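Local coordinates for dextranase (Pseudarthrobacter oxydans, PDB 6NZS), which hydrolyses internal alpha-1,6-glucosidic linkages in dextran as a member of glycoside hydrolase family 49, at residues T12-N17 against V31-F36; D112-R117 against D131-K136; M438-K441 against N446-I449; R524-N527 against E531-T534. One frame throughout, in Å; residues are numbered along the deposited sequence.

The four contacts follow one another along the chain. Contacts 1 and 2 both belong to the N-terminal Ig-like region; their centres are 21 Å apart and their nearest atoms about 7 Å, so they do not touch. Contacts 3 and 4 lie in the beta-helical part, in loops before strand 450-452 and after strand 521-524, with centres 24 Å apart and nearest atoms about 9 Å. Contact 2 approaches contact 3 to about 11 Å between nearest atoms, whereas contacts 1 and 4 are the most widely separated pair, with centres 54 Å apart on opposite sides of the chain's centre. Contact 3 contributes C448 to a disulfide with C487.

Contact 1. Residues T12-N17 against V31-F36; sequences TWWHDN and VRRSSF
V31 meets N17 and H15, and R33 meets W14, so a loop and the short strand 31-33 touch at two separate places. The polar part is a single backbone hydrogen bond: V31 N donates to N17 O at 3.2 Å, with an N-H...O angle of 159°.

The van der Waals part gathers round the isopropyl group of V31, whose methyl rests against the flat side chains of N17 and H15. V31 CG2 lies 3.8 Å from N17 ND2 and 4.1 Å from H15 ND1. The valine comes over one face of the imidazole, near its rim. With H15 CG beside the backbone N (chi1 -67°), the ring presents that face to the valine while NE2 bonds to Y56 OH. N17 ND2 is likewise engaged, with D29 O and T236 OG1, and these bonds help to fix the amide against the methyl.

The third kind is a cation against an aromatic edge. W14 points its benzo edge at the flat side of the R33 guanidinium: W14 CH2 sits 3.9 Å above the centre of that plane, and W14 CZ2 is 3.7 Å from R33 NH1. The two planes are 74° apart, so the cation does not lie over the indole face and the geometry is not a cation-pi stack. R33 is extended from CG to NE, and its NH2 forms a salt bridge with D38. Together these contacts join the loop after strand 10-11 to strand 31-33, which pairs in parallel with strand 18-20, within the N-terminal Ig-like region of family 49.

Contact 2. Residues D112-R117 against D131-K136; sequences DQVQIR and DTVKIK
V114 and V133 reach toward each other tip to tip, and I116 and I135 make a second apolar contact two residues further along both segments. Starting from the backbone of V114, CB already lies 4.2 Å from V133 CG1. One branch, V114 CG1, is anti to the backbone N (chi1 179°) and comes to 3.9 Å from that same V133 CG1. The other branch, V114 CG2, also stands 3.9 Å from V133 CG1 and in addition reaches V133 CB at 4.0 Å. A single methyl of V133 therefore meets both branches and is seated against the forked end of V114. V133 puts that methyl forward because CG1 sits between its backbone N and carbonyl carbon (chi1 65°).

No hydrogen bond joins the two segments. Strand 114-117 pairs instead with strand 144-150, and strand 132-137 with strands 96-102 and 125-129, all antiparallel, so the contact is a meeting of buried side chains between strands with different partners. Such apolar packing between strand layers is what an Ig-like beta sandwich is built on, and both segments belong to the N-terminal Ig-like region. F150 of strand 144-150 touches both V114 and V133, and K125 packs against both I116 and V133.

The strands draw apart along their length: the CA atoms of V114 and V133 are 7.4 Å apart, those of I116 and I135 9.3 Å. At this larger separation I116 and I135 slide past each other in opposite directions, and I116 CD1 at the end of its chain meets I135 CG2 at 3.8 Å.

Contact 3. Residues M438-K441 against N446-I449; sequences MYWK and NTCI
M438 and T447 come together through their torsions: the methionine has CG beside its backbone N (chi1 -63°) and bends at chi3 (-64°), while T447 carries OG1 anti to its backbone N (chi1 -172°). The bend turns M438 CE onto I449 CD1, 3.8 Å away, the two side chains crossing at about a right angle. M438 SD passes T447 OG1 at 3.8 Å, a van der Waals approach.

On the other side of the hydroxyl, W440 offers its pyrrole edge: W440 CD1 lies 3.8 Å from T447 OG1, with that oxygen near the ring plane. The indole N-H is directed at water. W440 NE1 gives a hydrogen bond of 2.9 Å to one water, which lies 2.8 Å from N446 O. A weak bond of 3.1 Å runs from W440 NE1 to a second water, itself 2.7 Å from T447 OG1. The two segments are thus bridged by solvent, though no direct hydrogen bond joins them. T447 OG1 is also bonded to N486 ND2, and W440 has a cation-pi contact with K444.

Both segments belong to the loop joining strands 423-435 and 450-452 of the beta-helix. C448 forms a disulfide with C487, M438 and I449 both touch T485 of strand 484-485, and T447 packs on R490 of strand 489-493.

Contact 4. Residues R524-N527 against E531-T534; sequences RYTN and EKVT
T526 and K532 face each other as a non-hydrogen-bonded antiparallel pair, a single beta bridge within the hairpin-like loop after strand 521-524, the outermost strand of a parallel sheet of the beta-helix. The end-to-end directions of the segments are 146° apart. Backbone bonds flank the pair: V533 N donates to Y525 O at 3.0 Å with an N-H...O angle of 164°, and N527 N donates to E531 O at 3.0 Å.

The packing is tight here. T526 CG2 meets K532 CG at 3.5 Å, shorter than a usual carbon contact. At the turn end, N527 turns its side chain back so that N527 OD1 accepts from E531 N at 2.8 Å, the donor standing 40° above the amide C=O plane; the E531 O and N contacts thus grip N527 twice. On the inner side V533 packs its methyls against the Y525 backbone. R524 belongs to this close part too: its NH1 gives a hydrogen bond to V533 O at 2.9 Å, while K532 CD sits 3.5 Å above one face of the R524 guanidinium, toward its rim. R524 NH2 and K532 NZ lie 4.0 Å apart; both approach E577, by a salt bridge from the lysine and a long, weak ion pair from the arginine, which probably offsets the like charges.

The solvent side is looser. E531 and T534 are exposed, and a water links R524 NH1 to K532 O through two weak bonds. The N527 amide and E531 carboxylate planes are nearly perpendicular, with N527 ND2 3.7 Å from E531 OE1.

Contact 1. Residues T12-N17 against V31-F36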
loop_
_atom_site.group_PDB
_atom_site.type_symbol
_atom_site.label_atom_id
_atom_site.label_comp_id
_atom_site.label_asym_id
_atom_site.label_seq_id
_atom_site.Cartn_x
_atom_site.Cartn_y
_atom_site.Cartn_z
ATOM N N THR A 12 -7.206 17.041 16.096
ATOM C CA THR A 12 -7.724 15.690 16.248
ATOM C C THR A 12 -9.243 15.741 16.157
ATOM O O THR A 12 -9.856 16.814 16.178
ATOM C CB THR A 12 -7.306 15.049 17.576
ATOM O OG1 THR A 12 -8.011 15.685 18.649
ATOM C CG2 THR A 12 -5.810 15.177 17.812
ATOM N N TRP A 13 -9.861 14.565 16.044
ATOM C CA TRP A 13 -11.304 14.509 15.858
ATOM C C TRP A 13 -11.846 13.195 16.401
ATOM O O TRP A 13 -11.099 12.267 16.725
ATOM C CB TRP A 13 -11.704 14.694 14.391
ATOM C CG TRP A 13 -11.032 13.739 13.464
ATOM C CD1 TRP A 13 -11.466 12.486 13.116
ATOM C CD2 TRP A 13 -9.793 13.945 12.768
ATOM N NE1 TRP A 13 -10.576 11.906 12.249
ATOM C CE2 TRP A 13 -9.540 12.773 12.014
ATOM C CE3 TRP A 13 -8.876 15.007 12.703
ATOM C CZ2 TRP A 13 -8.415 12.638 11.201
ATOM C CZ3 TRP A 13 -7.745 14.865 11.908
ATOM C CH2 TRP A 13 -7.527 13.683 11.164
ATOM N N TRP A 14 -13.174 13.127 16.477
ATOM C CA TRP A 14 -13.871 11.959 16.982
ATOM C C TRP A 14 -15.036 11.660 16.053
ATOM O O TRP A 14 -15.328 12.422 15.133
ATOM C CB TRP A 14 -14.374 12.216 18.410
ATOM C CG TRP A 14 -14.687 10.977 19.163
ATOM C CD1 TRP A 14 -15.927 10.512 19.500
ATOM C CD2 TRP A 14 -13.746 10.039 19.693
ATOM N NE1 TRP A 14 -15.814 9.335 20.197
ATOM C CE2 TRP A 14 -14.486 9.021 20.330
ATOM C CE3 TRP A 14 -12.346 9.959 19.690
ATOM C CZ2 TRP A 14 -13.877 7.933 20.957
ATOM C CZ3 TRP A 14 -11.743 8.879 20.320
ATOM C CH2 TRP A 14 -12.511 7.879 20.939
ATOM N N HIS A 15 -15.704 10.531 16.300
ATOM C CA HIS A 15 -16.960 10.197 15.629
ATOM C C HIS A 15 -17.956 9.783 16.702
ATOM O O HIS A 15 -17.782 8.744 17.345
ATOM C CB HIS A 15 -16.763 9.061 14.625
ATOM C CG HIS A 15 -15.910 9.438 13.457
ATOM N ND1 HIS A 15 -16.399 10.111 12.357
ATOM C CD2 HIS A 15 -14.585 9.266 13.233
ATOM C CE1 HIS A 15 -15.416 10.316 11.497
ATOM N NE2 HIS A 15 -14.302 9.824 12.011
ATOM N N ASP A 16 -19.006 10.589 16.889
ATOM C CA ASP A 16 -19.987 10.268 17.921
ATOM C C ASP A 16 -20.843 9.068 17.541
ATOM O O ASP A 16 -21.504 8.489 18.413
ATOM C CB ASP A 16 -20.864 11.485 18.228
ATOM C CG ASP A 16 -20.108 12.589 18.948
ATOM O OD1 ASP A 16 -19.025 12.325 19.509
ATOM O OD2 ASP A 16 -20.608 13.734 18.957
ATOM N N ASN A 17 -20.840 8.687 16.265
ATOM C CA ASN A 17 -21.516 7.501 15.767
ATOM C C ASN A 17 -20.599 6.279 15.725
ATOM O O ASN A 17 -20.877 5.327 14.981
ATOM C CB ASN A 17 -22.105 7.781 14.381
ATOM C CG ASN A 17 -21.049 8.202 13.369
ATOM O OD1 ASN A 17 -20.084 8.887 13.707
ATOM N ND2 ASN A 17 -21.235 7.802 12.124
ATOM N N VAL A 31 -19.351 4.176 12.358
ATOM C CA VAL A 31 -17.922 4.081 12.066
ATOM C C VAL A 31 -17.307 3.083 13.038
ATOM O O VAL A 31 -17.502 3.198 14.251
ATOM C CB VAL A 31 -17.226 5.450 12.207
ATOM C CG1 VAL A 31 -15.725 5.310 11.962
ATOM C CG2 VAL A 31 -17.829 6.474 11.247
ATOM N N ARG A 32 -16.558 2.114 12.511
ATOM C CA ARG A 32 -15.923 1.113 13.368
ATOM C C ARG A 32 -14.758 1.736 14.135
ATOM O O ARG A 32 -13.826 2.274 13.526
ATOM C CB ARG A 32 -15.422 -0.064 12.532
ATOM C CG ARG A 32 -15.263 -1.351 13.346
ATOM C CD ARG A 32 -14.526 -2.453 12.569
ATOM N NE ARG A 32 -15.134 -2.782 11.278
ATOM C CZ ARG A 32 -16.142 -3.636 11.108
ATOM N NH1 ARG A 32 -16.683 -4.259 12.152
ATOM N NH2 ARG A 32 -16.614 -3.861 9.883
ATOM N N ARG A 33 -14.813 1.655 15.461
ATOM C CA ARG A 33 -13.755 2.134 16.336
ATOM C C ARG A 33 -12.854 0.958 16.692
ATOM O O ARG A 33 -13.329 -0.164 16.863
ATOM C CB ARG A 33 -14.367 2.699 17.622
ATOM C CG ARG A 33 -13.338 3.112 18.665
ATOM C CD ARG A 33 -13.990 3.738 19.879
ATOM N NE ARG A 33 -13.025 3.834 20.963
ATOM C CZ ARG A 33 -13.319 4.249 22.190
ATOM N NH1 ARG A 33 -14.563 4.611 22.483
ATOM N NH2 ARG A 33 -12.376 4.276 23.118
ATOM N N SER A 34 -11.549 1.214 16.827
ATOM C CA SER A 34 -10.643 0.146 17.251
ATOM C C SER A 34 -11.026 -0.408 18.619
ATOM O O SER A 34 -11.186 0.339 19.589
ATOM C CB SER A 34 -9.204 0.651 17.315
ATOM O OG SER A 34 -8.323 -0.372 17.782
ATOM N N SER A 35 -11.146 -1.736 18.694
ATOM C CA SER A 35 -11.360 -2.414 19.965
ATOM C C SER A 35 -10.086 -2.556 20.779
ATOM O O SER A 35 -10.155 -2.932 21.954
ATOM C CB SER A 35 -11.889 -3.824 19.712
ATOM O OG SER A 35 -13.121 -3.769 19.021
ATOM N N PHE A 36 -8.930 -2.248 20.201
ATOM C CA PHE A 36 -7.671 -2.684 20.776
ATOM C C PHE A 36 -6.751 -1.570 21.233
ATOM O O PHE A 36 -5.905 -1.828 22.094
ATOM C CB PHE A 36 -6.939 -3.605 19.787
ATOM C CG PHE A 36 -7.797 -4.732 19.324
ATOM C CD1 PHE A 36 -8.047 -5.795 20.169
ATOM C CD2 PHE A 36 -8.408 -4.710 18.082
ATOM C CE1 PHE A 36 -8.866 -6.835 19.783
ATOM C CE2 PHE A 36 -9.229 -5.758 17.693
ATOM C CZ PHE A 36 -9.456 -6.811 18.543
#

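Contact 2. Residues D112-R117 against D131-K136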
loop_
_atom_site.group_PDB
_atom_site.type_symbol
_atom_site.label_atom_id
_atom_site.label_comp_id
_atom_site.label_asym_id
_atom_site.label_seq_id
_atom_site.Cartn_x
_atom_site.Cartn_y
_atom_site.Cartn_z
ATOM N N ASP A 112 10.366 -1.023 25.821
ATOM C CA ASP A 112 10.982 -1.874 24.812
ATOM C C ASP A 112 10.011 -2.909 24.267
ATOM O O ASP A 112 10.233 -3.432 23.168
ATOM C CB ASP A 112 12.209 -2.587 25.384
ATOM C CG ASP A 112 13.112 -3.140 24.299
ATOM O OD1 ASP A 112 13.513 -2.359 23.412
ATOM O OD2 ASP A 112 13.425 -4.345 24.334
ATOM N N GLN A 113 8.945 -3.216 25.002
ATOM C CA GLN A 113 7.906 -4.111 24.505
ATOM C C GLN A 113 6.914 -3.413 23.590
ATOM O O GLN A 113 5.919 -4.023 23.184
ATOM C CB GLN A 113 7.199 -4.819 25.665
ATOM C CG GLN A 113 8.078 -5.870 26.338
ATOM C CD GLN A 113 7.286 -6.855 27.166
ATOM O OE1 GLN A 113 6.241 -6.521 27.715
ATOM N NE2 GLN A 113 7.779 -8.088 27.250
ATOM N N VAL A 114 7.153 -2.154 23.246
ATOM C CA VAL A 114 6.434 -1.497 22.165
ATOM C C VAL A 114 7.470 -1.124 21.121
ATOM O O VAL A 114 8.295 -0.229 21.350
ATOM C CB VAL A 114 5.667 -0.259 22.637
ATOM C CG1 VAL A 114 4.962 0.382 21.447
ATOM C CG2 VAL A 114 4.669 -0.628 23.711
ATOM N N GLN A 115 7.426 -1.786 19.972
ATOM C CA GLN A 115 8.358 -1.502 18.892
ATOM C C GLN A 115 7.692 -0.631 17.835
ATOM O O GLN A 115 6.508 -0.802 17.527
ATOM C CB GLN A 115 8.875 -2.800 18.278
ATOM C CG GLN A 115 9.825 -3.521 19.244
ATOM C CD GLN A 115 11.099 -2.719 19.494
ATOM O OE1 GLN A 115 11.728 -2.248 18.554
ATOM N NE2 GLN A 115 11.478 -2.558 20.763
ATOM N N ILE A 116 8.463 0.304 17.286
ATOM C CA ILE A 116 8.023 1.161 16.190
ATOM C C ILE A 116 8.615 0.618 14.900
ATOM O O ILE A 116 9.812 0.313 14.839
ATOM C CB ILE A 116 8.475 2.614 16.413
ATOM C CG1 ILE A 116 7.819 3.189 17.670
ATOM C CG2 ILE A 116 8.166 3.483 15.185
ATOM C CD1 ILE A 116 8.474 4.446 18.189
ATOM N N ARG A 117 7.782 0.481 13.871
ATOM C CA ARG A 117 8.278 0.144 12.542
ATOM C C ARG A 117 7.718 1.178 11.576
ATOM O O ARG A 117 6.504 1.442 11.599
ATOM C CB ARG A 117 7.869 -1.264 12.102
ATOM C CG ARG A 117 8.554 -2.381 12.895
ATOM C CD ARG A 117 8.564 -3.698 12.075
ATOM N NE ARG A 117 9.303 -4.779 12.741
ATOM C CZ ARG A 117 9.490 -6.014 12.258
ATOM N NH1 ARG A 117 9.002 -6.399 11.074
ATOM N NH2 ARG A 117 10.184 -6.883 12.982
ATOM N N ASP A 131 0.004 -0.597 30.632
ATOM C CA ASP A 131 -0.666 -0.727 29.340
ATOM C C ASP A 131 -0.514 0.487 28.434
ATOM O O ASP A 131 -1.169 0.539 27.384
ATOM C CB ASP A 131 -2.142 -1.134 29.477
ATOM C CG ASP A 131 -2.956 -0.162 30.297
ATOM O OD1 ASP A 131 -2.527 0.993 30.514
ATOM O OD2 ASP A 131 -4.065 -0.561 30.722
ATOM N N THR A 132 0.346 1.446 28.780
ATOM C CA THR A 132 0.413 2.703 28.041
ATOM C C THR A 132 1.851 3.148 27.815
ATOM O O THR A 132 2.625 3.280 28.771
ATOM C CB THR A 132 -0.329 3.808 28.801
ATOM O OG1 THR A 132 -1.703 3.434 28.981
ATOM C CG2 THR A 132 -0.250 5.126 28.038
ATOM N N VAL A 133 2.192 3.422 26.556
ATOM C CA VAL A 133 3.486 3.973 26.179
ATOM C C VAL A 133 3.263 5.376 25.632
ATOM O O VAL A 133 2.215 5.674 25.048
ATOM C CB VAL A 133 4.170 3.067 25.128
ATOM C CG1 VAL A 133 3.363 3.037 23.815
ATOM C CG2 VAL A 133 5.602 3.488 24.871
ATOM N N LYS A 134 4.246 6.246 25.847
ATOM C CA LYS A 134 4.269 7.590 25.281
ATOM C C LYS A 134 5.390 7.645 24.252
ATOM O O LYS A 134 6.525 7.260 24.550
ATOM C CB LYS A 134 4.513 8.635 26.383
ATOM C CG LYS A 134 4.012 10.047 26.068
ATOM C CD LYS A 134 4.364 11.040 27.191
ATOM C CE LYS A 134 3.603 10.708 28.463
ATOM N NZ LYS A 134 2.180 11.172 28.413
ATOM N N ILE A 135 5.071 8.104 23.042
ATOM C CA ILE A 135 6.005 8.151 21.919
ATOM C C ILE A 135 6.158 9.601 21.480
ATOM O O ILE A 135 5.157 10.282 21.220
ATOM C CB ILE A 135 5.486 7.311 20.737
ATOM C CG1 ILE A 135 5.254 5.869 21.174
ATOM C CG2 ILE A 135 6.450 7.373 19.555
ATOM C CD1 ILE A 135 4.326 5.118 20.238
ATOM N N LYS A 136 7.401 10.067 21.359
ATOM C CA LYS A 136 7.647 11.429 20.890
ATOM C C LYS A 136 7.794 11.398 19.376
ATOM O O LYS A 136 8.742 10.806 18.851
ATOM C CB LYS A 136 8.888 12.029 21.535
ATOM C CG LYS A 136 9.058 13.498 21.167
ATOM C CD LYS A 136 10.319 14.066 21.786
ATOM C CE LYS A 136 9.992 15.012 22.917
ATOM N NZ LYS A 136 10.704 16.298 22.721
#

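Contact 3. Residues M438-K441 against N446-I449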
loop_
_atom_site.group_PDB
_atom_site.type_symbol
_atom_site.label_atom_id
_atom_site.label_comp_id
_atom_site.label_asym_id
_atom_site.label_seq_id
_atom_site.Cartn_x
_atom_site.Cartn_y
_atom_site.Cartn_z
ATOM N N MET A 438 4.535 -12.930 2.395
ATOM C CA MET A 438 4.777 -13.649 1.147
ATOM C C MET A 438 5.315 -15.038 1.477
ATOM O O MET A 438 6.376 -15.175 2.097
ATOM C CB MET A 438 5.733 -12.855 0.258
ATOM C CG MET A 438 5.140 -11.502 -0.172
ATOM S SD MET A 438 6.107 -10.593 -1.412
ATOM C CE MET A 438 7.601 -10.274 -0.487
ATOM N N TYR A 439 4.568 -16.075 1.099
ATOM C CA TYR A 439 4.719 -17.365 1.767
ATOM C C TYR A 439 4.875 -18.578 0.861
ATOM O O TYR A 439 5.052 -19.674 1.387
ATOM C CB TYR A 439 3.525 -17.635 2.701
ATOM C CG TYR A 439 2.192 -17.901 2.002
ATOM C CD1 TYR A 439 1.807 -19.191 1.636
ATOM C CD2 TYR A 439 1.306 -16.863 1.734
ATOM C CE1 TYR A 439 0.590 -19.428 1.012
ATOM C CE2 TYR A 439 0.085 -17.097 1.117
ATOM C CZ TYR A 439 -0.265 -18.380 0.765
ATOM O OH TYR A 439 -1.477 -18.609 0.158
ATOM N N TRP A 440 4.813 -18.424 -0.458
ATOM C CA TRP A 440 4.568 -19.563 -1.342
ATOM C C TRP A 440 5.644 -20.639 -1.229
ATOM O O TRP A 440 6.846 -20.358 -1.286
ATOM C CB TRP A 440 4.515 -19.084 -2.789
ATOM C CG TRP A 440 3.564 -17.968 -3.060
ATOM C CD1 TRP A 440 3.887 -16.701 -3.463
ATOM C CD2 TRP A 440 2.134 -18.020 -3.005
ATOM N NE1 TRP A 440 2.749 -15.963 -3.648
ATOM C CE2 TRP A 440 1.657 -16.749 -3.384
ATOM C CE3 TRP A 440 1.209 -19.022 -2.683
ATOM C CZ2 TRP A 440 0.302 -16.442 -3.431
ATOM C CZ3 TRP A 440 -0.140 -18.717 -2.727
ATOM C CH2 TRP A 440 -0.584 -17.436 -3.102
ATOM N N LYS A 441 5.191 -21.889 -1.107
ATOM C CA LYS A 441 6.100 -23.027 -1.141
ATOM C C LYS A 441 6.632 -23.254 -2.551
ATOM O O LYS A 441 7.822 -23.545 -2.736
ATOM C CB LYS A 441 5.333 -24.254 -0.640
ATOM C CG LYS A 441 5.993 -25.614 -0.803
ATOM C CD LYS A 441 5.013 -26.676 -0.304
ATOM C CE LYS A 441 5.395 -28.084 -0.726
ATOM N NZ LYS A 441 4.425 -29.096 -0.212
ATOM N N ASN A 446 5.098 -14.241 -9.667
ATOM C CA ASN A 446 4.703 -12.894 -9.250
ATOM C C ASN A 446 4.836 -12.761 -7.735
ATOM O O ASN A 446 3.840 -12.674 -7.016
ATOM C CB ASN A 446 3.272 -12.543 -9.733
ATOM C CG ASN A 446 2.199 -13.451 -9.141
ATOM O OD1 ASN A 446 2.391 -14.661 -9.012
ATOM N ND2 ASN A 446 1.064 -12.863 -8.778
ATOM N N THR A 447 6.071 -12.729 -7.252
ATOM C CA THR A 447 6.330 -12.574 -5.823
ATOM C C THR A 447 7.709 -11.943 -5.669
ATOM O O THR A 447 8.313 -11.513 -6.657
ATOM C CB THR A 447 6.117 -13.910 -5.084
ATOM O OG1 THR A 447 6.195 -13.715 -3.660
ATOM C CG2 THR A 447 7.152 -14.930 -5.516
ATOM N N CYS A 448 8.186 -11.886 -4.419
ATOM C CA CYS A 448 9.453 -11.282 -3.998
ATOM C C CYS A 448 9.331 -9.778 -3.806
ATOM O O CYS A 448 8.306 -9.176 -4.139
ATOM C CB CYS A 448 10.619 -11.582 -4.952
ATOM S SG CYS A 448 10.829 -13.312 -5.412
ATOM N N ILE A 449 10.389 -9.160 -3.284
ATOM C CA ILE A 449 10.381 -7.713 -3.089
ATOM C C ILE A 449 10.295 -6.986 -4.431
ATOM O O ILE A 449 9.510 -6.045 -4.592
ATOM C CB ILE A 449 11.600 -7.280 -2.256
ATOM C CG1 ILE A 449 11.625 -8.014 -0.903
ATOM C CG2 ILE A 449 11.597 -5.769 -2.068
ATOM C CD1 ILE A 449 10.429 -7.716 0.006
HETATM O O HOH W 1 1.851 -14.086 -5.670
HETATM O O HOH W 2 3.664 -13.064 -2.913
#

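Contact 4. Residues R524-N527 against E531-T534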
loop_
_atom_site.group_PDB
_atom_site.type_symbol
_atom_site.label_atom_id
_atom_site.label_comp_id
_atom_site.label_asym_id
_atom_site.label_seq_id
_atom_site.Cartn_x
_atom_site.Cartn_y
_atom_site.Cartn_z
ATOM N N ARG A 524 15.529 -14.499 -19.558
ATOM C CA ARG A 524 15.186 -13.805 -20.794
ATOM C C ARG A 524 14.152 -14.631 -21.549
ATOM O O ARG A 524 14.435 -15.762 -21.961
ATOM C CB ARG A 524 16.434 -13.602 -21.657
ATOM C CG ARG A 524 17.525 -12.804 -20.969
ATOM C CD ARG A 524 18.655 -12.420 -21.909
ATOM N NE ARG A 524 19.447 -13.563 -22.355
ATOM C CZ ARG A 524 19.744 -13.823 -23.626
ATOM N NH1 ARG A 524 19.307 -13.034 -24.595
ATOM N NH2 ARG A 524 20.478 -14.884 -23.930
ATOM N N TYR A 525 12.959 -14.072 -21.725
ATOM C CA TYR A 525 11.919 -14.736 -22.496
ATOM C C TYR A 525 12.056 -14.363 -23.976
ATOM O O TYR A 525 12.864 -13.509 -24.353
ATOM C CB TYR A 525 10.536 -14.407 -21.925
ATOM C CG TYR A 525 10.181 -15.195 -20.667
ATOM C CD1 TYR A 525 11.144 -15.938 -19.992
ATOM C CD2 TYR A 525 8.882 -15.210 -20.175
ATOM C CE1 TYR A 525 10.824 -16.663 -18.850
ATOM C CE2 TYR A 525 8.551 -15.939 -19.034
ATOM C CZ TYR A 525 9.526 -16.660 -18.388
ATOM O OH TYR A 525 9.211 -17.386 -17.257
ATOM N N THR A 526 11.274 -15.034 -24.824
ATOM C CA THR A 526 11.315 -14.822 -26.270
ATOM C C THR A 526 9.958 -14.365 -26.783
ATOM O O THR A 526 8.950 -14.406 -26.079
ATOM C CB THR A 526 11.703 -16.104 -27.029
ATOM O OG1 THR A 526 10.578 -16.993 -27.075
ATOM C CG2 THR A 526 12.869 -16.808 -26.364
ATOM N N ASN A 527 9.935 -13.946 -28.048
ATOM C CA ASN A 527 8.677 -13.785 -28.765
ATOM C C ASN A 527 8.274 -15.141 -29.343
ATOM O O ASN A 527 9.020 -16.117 -29.224
ATOM C CB ASN A 527 8.806 -12.673 -29.811
ATOM C CG ASN A 527 9.850 -12.962 -30.880
ATOM O OD1 ASN A 527 10.310 -14.090 -31.046
ATOM N ND2 ASN A 527 10.226 -11.920 -31.617
ATOM N N GLU A 531 12.900 -15.204 -30.782
ATOM C CA GLU A 531 13.928 -14.197 -30.554
ATOM C C GLU A 531 13.898 -13.779 -29.089
ATOM O O GLU A 531 12.852 -13.360 -28.582
ATOM C CB GLU A 531 13.687 -12.988 -31.450
ATOM C CG GLU A 531 14.731 -11.891 -31.289
ATOM C CD GLU A 531 14.414 -10.653 -32.100
ATOM O OE1 GLU A 531 13.465 -10.693 -32.913
ATOM O OE2 GLU A 531 15.118 -9.633 -31.920
ATOM N N LYS A 532 15.044 -13.886 -28.419
ATOM C CA LYS A 532 15.137 -13.582 -26.997
ATOM C C LYS A 532 15.298 -12.086 -26.775
ATOM O O LYS A 532 16.008 -11.405 -27.518
ATOM C CB LYS A 532 16.357 -14.279 -26.391
ATOM C CG LYS A 532 16.114 -15.690 -25.904
ATOM C CD LYS A 532 17.096 -16.081 -24.817
ATOM C CE LYS A 532 17.406 -17.560 -24.890
ATOM N NZ LYS A 532 18.106 -18.036 -23.672
ATOM N N VAL A 533 14.644 -11.575 -25.729
ATOM C CA VAL A 533 15.007 -10.250 -25.246
ATOM C C VAL A 533 16.437 -10.294 -24.715
ATOM O O VAL A 533 16.986 -11.355 -24.394
ATOM C CB VAL A 533 14.050 -9.714 -24.169
ATOM C CG1 VAL A 533 12.622 -9.726 -24.674
ATOM C CG2 VAL A 533 14.181 -10.526 -22.875
ATOM N N THR A 534 17.046 -9.119 -24.622
ATOM C CA THR A 534 18.401 -8.984 -24.118
ATOM C C THR A 534 18.383 -8.282 -22.767
ATOM O O THR A 534 17.543 -7.412 -22.507
ATOM C CB THR A 534 19.268 -8.191 -25.098
ATOM O OG1 THR A 534 18.774 -6.852 -25.192
ATOM C CG2 THR A 534 19.224 -8.831 -26.478
HETATM O O HOH W 3 19.425 -11.960 -27.247
#